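Local coordinates for putative hydrolase (Chromobacterium violaceum, PDB 3MCW), which probably acts as a hydrolase of the isochorismatase family, although its own reaction and substrate are not established, at residues A[19-24]-A[67-72]; A[42-47]-A[186-191]; A[53-58]-A[86-91]; A[114-119]-A[137-142]; A[119-124]-A[147-152]. One frame throughout, in Å; residues are numbered along the deposited sequence.

Interaction 1 of 5, residues A[19-24]-A[67-72]. With EDO (1,2-ethanediol), chain I.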
# COMPACT_ATOMS: atom_id res chain seq x y z
N ASP A 19 -4.27 -13.67 -6.85
CA ASP A 19 -4.38 -13.31 -8.25
C ASP A 19 -3.48 -14.13 -9.20
O ASP A 19 -3.03 -13.63 -10.22
CB ASP A 19 -4.13 -11.81 -8.48
CG ASP A 19 -5.13 -10.91 -7.81
OD1 ASP A 19 -6.11 -11.37 -7.22
OD2 ASP A 19 -4.89 -9.66 -7.84
N MSE A 20 -3.29 -15.40 -8.87
CA MSE A 20 -2.42 -16.29 -9.66
C MSE A 20 -3.21 -16.85 -10.83
O MSE A 20 -3.52 -18.03 -10.88
CB MSE A 20 -1.82 -17.36 -8.77
CG MSE A 20 -0.77 -16.79 -7.84
SE MSE A 20 0.86 -16.23 -8.76
CE MSE A 20 1.49 -18.15 -8.72
N GLN A 21 -3.49 -15.96 -11.77
CA GLN A 21 -4.33 -16.18 -12.93
C GLN A 21 -3.48 -16.10 -14.19
O GLN A 21 -2.40 -15.49 -14.22
CB GLN A 21 -5.49 -15.19 -12.95
CG GLN A 21 -6.50 -15.43 -11.85
CD GLN A 21 -7.28 -14.18 -11.51
OE1 GLN A 21 -6.90 -13.44 -10.60
NE2 GLN A 21 -8.37 -13.92 -12.25
N GLN A 22 -3.97 -16.74 -15.25
CA GLN A 22 -3.19 -16.86 -16.48
C GLN A 22 -2.93 -15.51 -17.15
O GLN A 22 -1.97 -15.38 -17.90
CB GLN A 22 -3.85 -17.85 -17.42
CG GLN A 22 -3.85 -19.28 -16.83
CD GLN A 22 -4.63 -20.28 -17.63
OE1 GLN A 22 -4.66 -20.20 -18.83
NE2 GLN A 22 -5.29 -21.21 -16.95
N ALA A 23 -3.73 -14.50 -16.81
CA ALA A 23 -3.54 -13.13 -17.28
C ALA A 23 -2.12 -12.65 -17.15
O ALA A 23 -1.63 -11.93 -18.03
CB ALA A 23 -4.44 -12.17 -16.47
N VAL A 24 -1.46 -13.00 -16.05
CA VAL A 24 -0.16 -12.44 -15.77
C VAL A 24 0.93 -13.00 -16.64
O VAL A 24 2.04 -12.47 -16.60
CB VAL A 24 0.21 -12.51 -14.30
CG1 VAL A 24 -0.87 -11.86 -13.40
CG2 VAL A 24 0.44 -13.91 -13.87
N SER A 67 -8.92 -5.81 -20.38
CA SER A 67 -8.10 -6.39 -19.35
C SER A 67 -7.85 -7.87 -19.59
O SER A 67 -8.75 -8.61 -19.96
CB SER A 67 -8.77 -6.19 -17.99
OG SER A 67 -8.12 -6.94 -16.99
N THR A 68 -6.61 -8.27 -19.35
CA THR A 68 -6.23 -9.69 -19.34
C THR A 68 -6.97 -10.48 -18.25
O THR A 68 -6.98 -11.69 -18.30
CB THR A 68 -4.68 -9.88 -19.25
OG1 THR A 68 -4.20 -9.26 -18.05
CG2 THR A 68 -3.94 -9.30 -20.48
N TYR A 69 -7.52 -9.79 -17.24
CA TYR A 69 -8.34 -10.42 -16.17
C TYR A 69 -9.82 -10.30 -16.42
O TYR A 69 -10.63 -10.49 -15.49
CB TYR A 69 -8.16 -9.68 -14.88
CG TYR A 69 -6.83 -9.79 -14.32
CD1 TYR A 69 -6.46 -10.85 -13.49
CD2 TYR A 69 -5.91 -8.82 -14.64
CE1 TYR A 69 -5.20 -10.90 -12.95
CE2 TYR A 69 -4.69 -8.86 -14.12
CZ TYR A 69 -4.30 -9.90 -13.32
OH TYR A 69 -3.05 -9.85 -12.82
N ARG A 70 -10.21 -9.93 -17.63
CA ARG A 70 -11.62 -9.84 -17.94
C ARG A 70 -12.25 -11.23 -17.82
O ARG A 70 -11.73 -12.20 -18.40
CB ARG A 70 -11.85 -9.24 -19.36
N PRO A 71 -13.33 -11.35 -17.02
CA PRO A 71 -13.97 -12.65 -16.86
C PRO A 71 -14.41 -13.26 -18.19
O PRO A 71 -14.53 -12.56 -19.20
CB PRO A 71 -15.19 -12.34 -15.97
CG PRO A 71 -14.77 -11.16 -15.17
CD PRO A 71 -13.94 -10.34 -16.14
N GLY A 72 -14.61 -14.57 -18.18
CA GLY A 72 -14.99 -15.30 -19.39
C GLY A 72 -14.02 -15.29 -20.57
O GLY A 72 -14.46 -15.38 -21.68
C1 EDO I . -0.31 -7.80 -12.74
O1 EDO I . -1.54 -7.74 -13.46
C2 EDO I . 0.27 -6.41 -12.62
O2 EDO I . -0.15 -5.80 -11.42
O HOH W 1 -2.80 -9.27 -9.48
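Ala-23 presses its methyl group on to one face of the Tyr-69 ring. Ala-23 CB lies 3.7 Å from the centroid of the Tyr-69 ring and only 7° off its normal, a CH-pi contact almost dead centre. Alanine suits this place because a single methyl lets the backbone come close; Ala-23 CB also sits 3.2 Å from Thr-68 O. Tyr-69 CG lies anti to the carbonyl carbon (chi1 -67°), which carries the ring across to Ala-23. Val-24 CG1 approaches it obliquely, 4.0 Å from Tyr-69 CZ. Gln-21 brings its amide to the ring edge, 3.8 Å from Gln-21 NE2 to Tyr-69 CD1, with amide and ring planes 66° apart; OE1 accepting from His-60 N and NE2 donating to His-76 O hold it there.

Both segments lie in loops, the first ending in a 3-10 turn at 22-24, at the end of the parallel sheet where isochorismatase-family enzymes carry their active site. The type I turn Ser-67 to Arg-70, joined by an ST turn in which Tyr-69 N donates to Ser-67 OG (2.9 Å), presents the tyrosine. Asp-19 OD2 forms a salt bridge with Lys-93, consistent with the Asp and Lys of the family's triad; the third position, cysteine in most relatives, is probably Ser-126 here.

Against the close-packed ring face stands the looser hydroxyl end. Tyr-69 OH shares a hydrogen bond of 2.7 Å with O1 of an ethanediol, probably from the crystallisation liquor, which Asn-125 also binds. A water donates to Asp-19 OD2 at 2.7 Å and lies 3.4 Å from Tyr-69 OH, a weak link between segments that share no direct hydrogen bond.

Interaction 2 of 5, residues A[42-47]-A[186-191]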
# COMPACT_ATOMS: atom_id res chain seq x y z
N ALA A 42 2.69 -23.59 -5.34
CA ALA A 42 2.13 -24.96 -5.38
C ALA A 42 2.57 -25.76 -4.17
O ALA A 42 1.80 -26.52 -3.62
CB ALA A 42 2.54 -25.67 -6.67
N GLY A 43 3.83 -25.59 -3.76
CA GLY A 43 4.34 -26.30 -2.59
C GLY A 43 3.62 -25.87 -1.31
O GLY A 43 3.30 -26.69 -0.46
N LEU A 44 3.37 -24.57 -1.17
CA LEU A 44 2.64 -24.07 -0.03
C LEU A 44 1.19 -24.61 -0.05
O LEU A 44 0.68 -25.10 0.96
CB LEU A 44 2.62 -22.55 0.00
CG LEU A 44 3.96 -21.86 0.27
CD1 LEU A 44 3.83 -20.36 -0.01
CD2 LEU A 44 4.42 -22.14 1.68
N LEU A 45 0.55 -24.54 -1.21
CA LEU A 45 -0.85 -24.96 -1.36
C LEU A 45 -0.99 -26.44 -1.03
O LEU A 45 -1.91 -26.84 -0.33
CB LEU A 45 -1.32 -24.65 -2.77
CG LEU A 45 -2.76 -24.99 -3.16
CD1 LEU A 45 -3.74 -24.39 -2.16
CD2 LEU A 45 -3.02 -24.60 -4.60
N GLN A 46 -0.08 -27.27 -1.54
CA GLN A 46 -0.13 -28.70 -1.27
C GLN A 46 0.04 -28.99 0.22
O GLN A 46 -0.65 -29.85 0.77
CB GLN A 46 0.92 -29.47 -2.05
CG GLN A 46 0.70 -31.00 -1.94
CD GLN A 46 1.78 -31.81 -2.58
OE1 GLN A 46 1.52 -32.63 -3.46
NE2 GLN A 46 3.00 -31.62 -2.14
N ALA A 47 0.97 -28.30 0.88
CA ALA A 47 1.17 -28.47 2.30
C ALA A 47 -0.06 -28.07 3.10
O ALA A 47 -0.45 -28.77 4.06
CB ALA A 47 2.39 -27.73 2.77
N ASP A 186 11.14 -21.73 4.89
CA ASP A 186 11.01 -21.30 6.31
C ASP A 186 9.62 -21.65 6.83
O ASP A 186 9.38 -22.12 7.93
CB ASP A 186 11.12 -19.73 6.49
CG ASP A 186 12.46 -19.11 6.01
OD1 ASP A 186 13.51 -19.80 6.13
OD2 ASP A 186 12.45 -17.91 5.55
N ILE A 187 8.66 -21.26 6.01
CA ILE A 187 7.24 -21.41 6.33
C ILE A 187 6.90 -22.91 6.47
O ILE A 187 6.24 -23.34 7.43
CB ILE A 187 6.38 -20.73 5.25
CG1 ILE A 187 6.49 -19.21 5.37
CG2 ILE A 187 4.94 -21.22 5.37
CD1 ILE A 187 6.16 -18.46 4.09
N LEU A 188 7.35 -23.72 5.52
CA LEU A 188 7.05 -25.14 5.54
C LEU A 188 7.68 -25.79 6.74
O LEU A 188 7.05 -26.66 7.36
CB LEU A 188 7.52 -25.80 4.24
CG LEU A 188 6.76 -25.40 2.97
CD1 LEU A 188 7.49 -25.95 1.73
CD2 LEU A 188 5.29 -25.86 3.03
N ALA A 189 8.88 -25.38 7.11
CA ALA A 189 9.52 -25.91 8.32
C ALA A 189 8.72 -25.52 9.55
O ALA A 189 8.51 -26.32 10.47
CB ALA A 189 10.95 -25.42 8.41
N ALA A 190 8.23 -24.28 9.59
CA ALA A 190 7.47 -23.78 10.74
C ALA A 190 6.15 -24.54 10.92
O ALA A 190 5.72 -24.78 12.07
CB ALA A 190 7.21 -22.29 10.62
N LEU A 191 5.52 -24.96 9.83
CA LEU A 191 4.31 -25.76 9.95
C LEU A 191 4.54 -27.04 10.74
O LEU A 191 3.69 -27.45 11.52
CB LEU A 191 3.76 -26.14 8.59
CG LEU A 191 3.21 -25.03 7.71
CD1 LEU A 191 2.73 -25.58 6.39
CD2 LEU A 191 2.10 -24.26 8.43
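Leu-188 reaches from its helix to Ala-47 and Leu-44 on the helix alongside. Its CB leaves the backbone toward the other helix, and CG, placed anti to the carbonyl carbon (chi1 -68°), carries the chain on across the gap; the branch that arrives is CD2. Leu-188 CD2 lies 3.5 Å from Ala-47 CB, closer than carbons usually pack. The same Leu-188 CD2 is 4.1 Å from Leu-44 CD2 and equally far from Gly-43 O. Small residues suit the receiving side: Gly-43 and Ala-47, one turn apart, leave a shallow surface that a leucine methyl can approach.

Deeper in, Leu-44 CD2 meets Ile-187 CG2 at 3.8 Å, the two side chains crossing at about a right angle. Leu-191 CD1 adds a more distant touch on Ala-47 CB at 4.2 Å. No hydrogen bond joins the segments, so this is purely apolar helix-helix packing.

The short helical segments run nearly parallel, 13° apart, with axes 10.7 Å from each other. Beneath them, Leu-44 and Ile-187 both rest on Ala-144 of strand 140-149, while Leu-45 turns to strand 55-60 and Leu-191 packs on Trp-48 and Phe-8; the helices 37-51 and 184-191 thus lie side by side on one face of the central sheet.

Interaction 3 of 5, residues A[53-58]-A[86-91]. With EDO (1,2-ethanediol), chain L.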
# COMPACT_ATOMS: atom_id res chain seq x y z
N LEU A 53 -5.22 -27.09 6.74
CA LEU A 53 -5.15 -25.74 7.29
C LEU A 53 -5.98 -24.76 6.45
O LEU A 53 -6.28 -25.01 5.29
CB LEU A 53 -3.68 -25.32 7.35
CG LEU A 53 -2.86 -26.03 8.39
CD1 LEU A 53 -1.38 -25.73 8.15
CD2 LEU A 53 -3.30 -25.54 9.78
N PRO A 54 -6.34 -23.60 7.04
CA PRO A 54 -7.20 -22.67 6.36
C PRO A 54 -6.54 -22.04 5.12
O PRO A 54 -5.36 -21.68 5.18
CB PRO A 54 -7.48 -21.61 7.44
CG PRO A 54 -7.02 -22.11 8.69
CD PRO A 54 -6.05 -23.19 8.42
N LEU A 55 -7.31 -21.85 4.06
CA LEU A 55 -6.76 -21.27 2.85
C LEU A 55 -7.83 -20.53 2.09
O LEU A 55 -9.01 -20.90 2.10
CB LEU A 55 -5.95 -22.25 2.02
CG LEU A 55 -6.76 -23.30 1.36
CD1 LEU A 55 -7.03 -22.82 0.03
CD2 LEU A 55 -5.95 -24.61 1.28
N ILE A 56 -7.44 -19.43 1.47
CA ILE A 56 -8.34 -18.61 0.64
C ILE A 56 -7.58 -18.24 -0.64
O ILE A 56 -6.45 -17.71 -0.58
CB ILE A 56 -8.79 -17.33 1.36
CG1 ILE A 56 -9.63 -17.68 2.60
CG2 ILE A 56 -9.53 -16.40 0.43
CD1 ILE A 56 -9.95 -16.46 3.47
N HIS A 57 -8.22 -18.48 -1.78
CA HIS A 57 -7.75 -17.99 -3.07
C HIS A 57 -8.41 -16.64 -3.34
O HIS A 57 -9.62 -16.52 -3.27
CB HIS A 57 -8.15 -18.95 -4.18
CG HIS A 57 -7.72 -20.35 -4.01
ND1 HIS A 57 -6.51 -20.80 -4.47
CD2 HIS A 57 -8.36 -21.40 -3.42
CE1 HIS A 57 -6.44 -22.10 -4.18
NE2 HIS A 57 -7.54 -22.49 -3.54
N ILE A 58 -7.61 -15.62 -3.67
CA ILE A 58 -8.10 -14.34 -4.12
C ILE A 58 -7.99 -14.29 -5.63
O ILE A 58 -6.93 -14.59 -6.21
CB ILE A 58 -7.30 -13.18 -3.47
CG1 ILE A 58 -7.39 -13.21 -1.95
CG2 ILE A 58 -7.74 -11.83 -4.06
CD1 ILE A 58 -8.80 -13.13 -1.36
N PRO A 86 -12.64 -28.32 -5.27
CA PRO A 86 -14.00 -28.18 -4.79
C PRO A 86 -14.07 -27.89 -3.31
O PRO A 86 -13.35 -28.52 -2.51
CB PRO A 86 -14.66 -29.51 -5.17
CG PRO A 86 -13.89 -29.93 -6.34
CD PRO A 86 -12.50 -29.51 -6.11
N GLY A 87 -14.91 -26.95 -2.94
CA GLY A 87 -15.10 -26.62 -1.55
C GLY A 87 -14.14 -25.58 -1.01
O GLY A 87 -14.32 -25.11 0.10
N GLU A 88 -13.09 -25.26 -1.74
CA GLU A 88 -12.12 -24.25 -1.26
C GLU A 88 -12.69 -22.86 -1.46
O GLU A 88 -13.37 -22.57 -2.45
CB GLU A 88 -10.78 -24.39 -1.97
CG GLU A 88 -10.08 -25.69 -1.59
CD GLU A 88 -8.73 -25.88 -2.22
OE1 GLU A 88 -8.41 -25.20 -3.23
OE2 GLU A 88 -8.00 -26.77 -1.75
N THR A 89 -12.39 -21.98 -0.51
CA THR A 89 -12.86 -20.60 -0.55
C THR A 89 -12.12 -19.79 -1.60
O THR A 89 -10.90 -19.71 -1.60
CB THR A 89 -12.72 -19.93 0.80
OG1 THR A 89 -13.39 -20.73 1.78
CG2 THR A 89 -13.24 -18.50 0.81
N VAL A 90 -12.90 -19.18 -2.48
CA VAL A 90 -12.40 -18.24 -3.49
C VAL A 90 -13.15 -16.94 -3.29
O VAL A 90 -14.39 -16.95 -3.24
CB VAL A 90 -12.65 -18.77 -4.94
CG1 VAL A 90 -12.18 -17.75 -5.97
CG2 VAL A 90 -11.99 -20.13 -5.16
N ILE A 91 -12.42 -15.84 -3.14
CA ILE A 91 -12.97 -14.51 -2.98
C ILE A 91 -12.53 -13.66 -4.15
O ILE A 91 -11.34 -13.51 -4.40
CB ILE A 91 -12.59 -13.85 -1.66
CG1 ILE A 91 -13.13 -14.68 -0.48
CG2 ILE A 91 -13.02 -12.41 -1.59
CD1 ILE A 91 -12.74 -14.19 0.87
C1 EDO L . -11.05 -20.84 4.93
O1 EDO L . -11.12 -20.45 3.59
C2 EDO L . -11.18 -22.34 4.94
O2 EDO L . -9.96 -22.94 4.48
O HOH W 2 -10.55 -23.03 1.35
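His-57 is gripped by both its backbone and its ring from residues 88 to 91. His-57 N donates to Thr-89 O (3.0 Å, in the carbonyl plane), and His-57 O accepts from Ile-91 N at 2.9 Å. His-57 CG lies anti to the carbonyl carbon (chi1 -55°), which brings the ring edge to Glu-88: His-57 NE2 donates to Glu-88 OE1 (2.9 Å, 157°), the acceptor close to the imidazole plane but the donor 45° above the carboxylate plane. Glu-88 OE1 also accepts from Arg-85 N, and OE2 makes a salt bridge with Arg-49.

A water donates to Leu-55 O at 2.7 Å and accepts from Thr-89 N at 2.8 Å. An ethanediol takes the Leu-55 N-H on O2 (2.9 Å) and donates from O1 to Leu-55 O (2.6 Å); Leu-55 O thus accepts from the water and, since O2 donates to it as well, from both ethanediol hydroxyls.

Beta-branched residues suit the extended backbone: Ile-56 CG2 packs 3.9 Å from Ile-91 CD1, under helix 104-111. His-57 turns to Leu-45 of helix 37-51. Strand 89-93 is one of the two edge strands of the sheet within this chain, and 55-60 pairs on its far side with 14-18.

Interaction 4 of 5, residues A[114-119]-A[137-142]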
# COMPACT_ATOMS: atom_id res chain seq x y z
N LEU A 114 -6.11 -14.81 12.29
CA LEU A 114 -5.37 -13.55 12.45
C LEU A 114 -3.95 -13.60 11.93
O LEU A 114 -3.34 -12.57 11.76
CB LEU A 114 -5.44 -13.06 13.91
CG LEU A 114 -6.86 -12.87 14.45
CD1 LEU A 114 -6.80 -12.23 15.82
CD2 LEU A 114 -7.78 -12.07 13.56
N GLU A 115 -3.46 -14.80 11.65
CA GLU A 115 -2.14 -14.99 11.11
C GLU A 115 -2.27 -15.45 9.66
O GLU A 115 -2.94 -16.46 9.35
CB GLU A 115 -1.41 -15.99 12.02
CG GLU A 115 -0.00 -16.19 11.67
CD GLU A 115 0.74 -17.03 12.68
OE1 GLU A 115 0.24 -18.10 13.11
OE2 GLU A 115 1.89 -16.68 13.04
N LEU A 116 -1.66 -14.70 8.75
CA LEU A 116 -1.79 -14.90 7.31
C LEU A 116 -0.41 -15.18 6.70
O LEU A 116 0.57 -14.56 7.08
CB LEU A 116 -2.37 -13.64 6.64
CG LEU A 116 -3.65 -13.06 7.28
CD1 LEU A 116 -4.08 -11.83 6.52
CD2 LEU A 116 -4.78 -14.13 7.31
N VAL A 117 -0.41 -16.10 5.72
CA VAL A 117 0.77 -16.38 4.90
C VAL A 117 0.37 -16.02 3.49
O VAL A 117 -0.57 -16.59 2.94
CB VAL A 117 1.18 -17.87 5.01
CG1 VAL A 117 2.32 -18.17 4.06
CG2 VAL A 117 1.55 -18.16 6.48
N VAL A 118 1.05 -15.05 2.90
CA VAL A 118 0.63 -14.44 1.65
C VAL A 118 1.63 -14.73 0.55
O VAL A 118 2.85 -14.62 0.74
CB VAL A 118 0.46 -12.90 1.80
CG1 VAL A 118 0.08 -12.26 0.53
CG2 VAL A 118 -0.59 -12.59 2.91
N ALA A 119 1.09 -15.03 -0.64
CA ALA A 119 1.92 -15.15 -1.85
C ALA A 119 1.06 -14.80 -3.02
O ALA A 119 -0.15 -14.82 -2.94
CB ALA A 119 2.49 -16.57 -1.99
N LEU A 137 -4.43 -3.34 9.61
CA LEU A 137 -5.65 -3.84 10.25
C LEU A 137 -5.34 -4.71 11.47
O LEU A 137 -6.25 -5.08 12.20
CB LEU A 137 -6.50 -4.62 9.25
CG LEU A 137 -7.22 -3.77 8.18
CD1 LEU A 137 -7.82 -4.68 7.11
CD2 LEU A 137 -8.28 -2.85 8.79
N GLY A 138 -4.09 -5.07 11.69
CA GLY A 138 -3.66 -5.84 12.85
C GLY A 138 -3.47 -7.33 12.64
O GLY A 138 -3.36 -8.07 13.59
N PHE A 139 -3.46 -7.77 11.40
CA PHE A 139 -3.14 -9.18 11.09
C PHE A 139 -1.64 -9.36 11.15
O PHE A 139 -0.85 -8.46 10.85
CB PHE A 139 -3.66 -9.54 9.70
CG PHE A 139 -5.14 -9.55 9.65
CD1 PHE A 139 -5.83 -10.68 10.01
CD2 PHE A 139 -5.85 -8.45 9.21
CE1 PHE A 139 -7.20 -10.69 10.00
CE2 PHE A 139 -7.25 -8.44 9.21
CZ PHE A 139 -7.92 -9.57 9.62
N ALA A 140 -1.23 -10.55 11.58
CA ALA A 140 0.18 -10.99 11.61
C ALA A 140 0.46 -11.65 10.26
O ALA A 140 -0.02 -12.74 9.99
CB ALA A 140 0.40 -11.94 12.74
N VAL A 141 1.25 -10.99 9.43
CA VAL A 141 1.44 -11.41 8.05
C VAL A 141 2.86 -11.90 7.81
O VAL A 141 3.83 -11.22 8.15
CB VAL A 141 1.16 -10.26 7.06
CG1 VAL A 141 1.39 -10.72 5.64
CG2 VAL A 141 -0.22 -9.69 7.28
N CYS A 142 2.96 -13.10 7.23
CA CYS A 142 4.24 -13.61 6.67
C CYS A 142 4.09 -13.57 5.17
O CYS A 142 3.19 -14.18 4.60
CB CYS A 142 4.54 -15.07 7.04
SG CYS A 142 4.75 -15.38 8.78
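Leu-114 O accepts from Ala-140 N as the first link between two parallel strands of a beta-alpha-beta unit, 115-121 and 140-149, joined through helix 123-136. The bonds alternate in direction: Ala-140 N to Leu-114 O (2.9 Å), Leu-116 N to Ala-140 O (2.8 Å), Cys-142 N to Leu-116 O (2.8 Å) and Val-118 N to Cys-142 O (2.9 Å). Between them run weaker CA-H...O contacts, such as Glu-115 CA to Ala-140 O at 3.3 Å. The axes of the short strand segments cross at -26°.

Gly-138 closes helix 123-136 in a Schellman motif with positive phi (99°), a conformation easy for glycine.

Apolar contacts follow the two faces. Leu-116 CD1 meets Phe-139 CB at 3.9 Å, and both residues touch Leu-108 of helix 104-111. Val-118 CG2 meets Val-141 CG1 at 3.9 Å, both residues touching Val-131 of helix 123-136; branched residues fit the extended backbone. On the other face Val-117 CG2 packs on Cys-142 CB, and the Glu-115 carboxylate is bound by Ser-10 OG and Ser-9 N.

Phe-139, its CG anti to the carbonyl carbon (chi1 -67°), is thereby laid across Leu-114 at about a right angle, Phe-139 CE1 touching Leu-114 CD2 at 3.9 Å.

Interaction 5 of 5, residues A[119-124]-A[147-152]. With EDO (1,2-ethanediol), chain J.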
# COMPACT_ATOMS: atom_id res chain seq x y z
N ALA A 119 1.09 -15.03 -0.64
CA ALA A 119 1.92 -15.15 -1.85
C ALA A 119 1.06 -14.80 -3.02
O ALA A 119 -0.15 -14.82 -2.94
CB ALA A 119 2.49 -16.57 -1.99
N GLY A 120 1.68 -14.45 -4.14
CA GLY A 120 0.96 -14.23 -5.38
C GLY A 120 1.58 -13.12 -6.21
O GLY A 120 2.79 -12.87 -6.16
N VAL A 121 0.74 -12.47 -7.00
CA VAL A 121 1.24 -11.56 -8.02
C VAL A 121 0.32 -10.33 -8.08
O VAL A 121 -0.92 -10.45 -7.94
CB VAL A 121 1.32 -12.29 -9.38
CG1 VAL A 121 -0.07 -12.82 -9.80
CG2 VAL A 121 1.95 -11.41 -10.47
N SER A 122 0.86 -9.12 -8.31
CA SER A 122 2.28 -8.81 -8.34
C SER A 122 2.75 -8.31 -6.99
O SER A 122 2.00 -7.68 -6.22
CB SER A 122 2.61 -7.77 -9.38
OG SER A 122 2.34 -6.49 -8.92
N THR A 123 4.03 -8.53 -6.71
CA THR A 123 4.59 -8.14 -5.42
C THR A 123 4.25 -6.70 -5.08
O THR A 123 3.90 -6.39 -3.94
CB THR A 123 6.12 -8.28 -5.43
OG1 THR A 123 6.46 -9.54 -6.00
CG2 THR A 123 6.70 -8.15 -4.02
N SER A 124 4.42 -5.81 -6.06
CA SER A 124 4.37 -4.38 -5.85
C SER A 124 3.00 -3.76 -6.09
O SER A 124 2.82 -2.59 -5.80
CB SER A 124 5.40 -3.75 -6.78
OG SER A 124 5.22 -4.22 -8.11
N GLY A 147 7.39 -16.97 -3.43
CA GLY A 147 6.14 -17.26 -4.09
C GLY A 147 5.46 -16.05 -4.68
O GLY A 147 4.30 -16.11 -5.08
N CYS A 148 6.16 -14.93 -4.76
CA CYS A 148 5.65 -13.72 -5.35
C CYS A 148 6.50 -13.34 -6.55
O CYS A 148 7.70 -13.67 -6.61
CB CYS A 148 5.70 -12.54 -4.36
SG CYS A 148 4.67 -12.76 -2.90
N PHE A 149 5.93 -12.62 -7.49
CA PHE A 149 6.71 -12.04 -8.57
C PHE A 149 6.07 -10.73 -9.01
O PHE A 149 4.90 -10.46 -8.71
CB PHE A 149 6.91 -13.02 -9.75
CG PHE A 149 5.72 -13.33 -10.60
CD1 PHE A 149 4.90 -14.39 -10.29
CD2 PHE A 149 5.50 -12.65 -11.76
CE1 PHE A 149 3.89 -14.76 -11.12
CE2 PHE A 149 4.49 -13.00 -12.62
CZ PHE A 149 3.69 -14.06 -12.30
N THR A 150 6.86 -9.94 -9.74
CA THR A 150 6.41 -8.69 -10.29
C THR A 150 7.10 -8.47 -11.64
O THR A 150 7.70 -9.40 -12.18
CB THR A 150 6.57 -7.54 -9.28
OG1 THR A 150 5.83 -6.41 -9.75
CG2 THR A 150 8.05 -7.22 -9.02
N PHE A 151 6.97 -7.25 -12.15
CA PHE A 151 7.34 -6.90 -13.51
C PHE A 151 8.28 -5.71 -13.51
O PHE A 151 8.28 -4.86 -12.61
CB PHE A 151 6.11 -6.59 -14.35
CG PHE A 151 5.12 -7.70 -14.36
CD1 PHE A 151 5.28 -8.80 -15.20
CD2 PHE A 151 4.05 -7.71 -13.48
CE1 PHE A 151 4.43 -9.85 -15.17
CE2 PHE A 151 3.16 -8.78 -13.48
CZ PHE A 151 3.36 -9.84 -14.34
N ASP A 152 9.08 -5.60 -14.57
CA ASP A 152 9.90 -4.41 -14.80
C ASP A 152 9.01 -3.16 -14.77
O ASP A 152 7.85 -3.19 -15.19
CB ASP A 152 10.56 -4.45 -16.19
CG ASP A 152 11.63 -5.52 -16.37
OD1 ASP A 152 11.84 -6.38 -15.49
OD2 ASP A 152 12.28 -5.48 -17.44
C1 EDO J . 16.46 -3.83 -16.38
O1 EDO J . 16.64 -2.53 -15.80
C2 EDO J . 15.05 -4.21 -16.85
O2 EDO J . 14.16 -3.18 -17.31
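Thr-123 donates its backbone N to Phe-149 O (2.9 Å from Thr-123 N), with the donor standing 51° above the carbonyl plane. This is the C-terminal end of the strand pair of the beta-alpha-beta unit, strands 115-121 and 140-149, where regular pairing gives out: Gly-120 N to Gly-147 O and Phe-149 N to Gly-120 O are both weak. The break coincides with a cis peptide between Val-121 and Ser-122, in keeping with the non-proline cis peptide known near the active site of isochorismatase-family relatives. Helix 123-136 starts immediately afterwards, with Ser-122 as its N-cap.

Thr-123 turns its side chain toward the other segment. Thr-123 OG1, placed anti to the carbonyl carbon (chi1 -46°), lies 3.5 Å from Cys-148 CB and is also hydrogen-bonded to His-167 ND1; threonine thus serves the packing and a polar partner together.

Cys-148 lies over Gly-120: Cys-148 CB is 3.4 Å from Gly-120 O, and its SG packs beside Gly-120 N. Cys-148 CA makes a CA-H...O contact of 3.1 Å to Gly-120 O. Glycine suits position 120 because, at its backbone angles, a CB would be jammed against the preceding carbonyl O.

Val-121, which has two conformers, in the one described here lays CG2 over a face of the Phe-149 ring, with Val-121 CG2 3.7 Å from the Phe-149 centroid and 14° off the normal. Arg-32 makes a cation-pi contact with the same ring. Beyond them, Ser-124 OG and Thr-150 OG1 share a hydrogen bond of 2.8 Å.

In the fold
Interactions 3, 4 and 5 belong to one parallel sheet, which runs from edge strand 89-93 through 55-60, 14-18, 115-121 and 140-149 to 180-182, with helices on both faces. Along the chain, interactions 1 and 3 interlock and close before 4 and 5, which also interlock. Interactions 4 and 5 use the same strand pair and share Ala-119, their centres about 17 Å apart. Interaction 3 lies across strand 14-18, about 15 Å from interaction 4. In interaction 1, Asp-19 N meets Ile-58 O of interaction 3, and Val-24 packs on Phe-149 of interaction 5. Interaction 2, whose long loop encloses interactions 3 to 5, lies on part of one sheet face. Interactions 1 and 5 flank the probable active-site end.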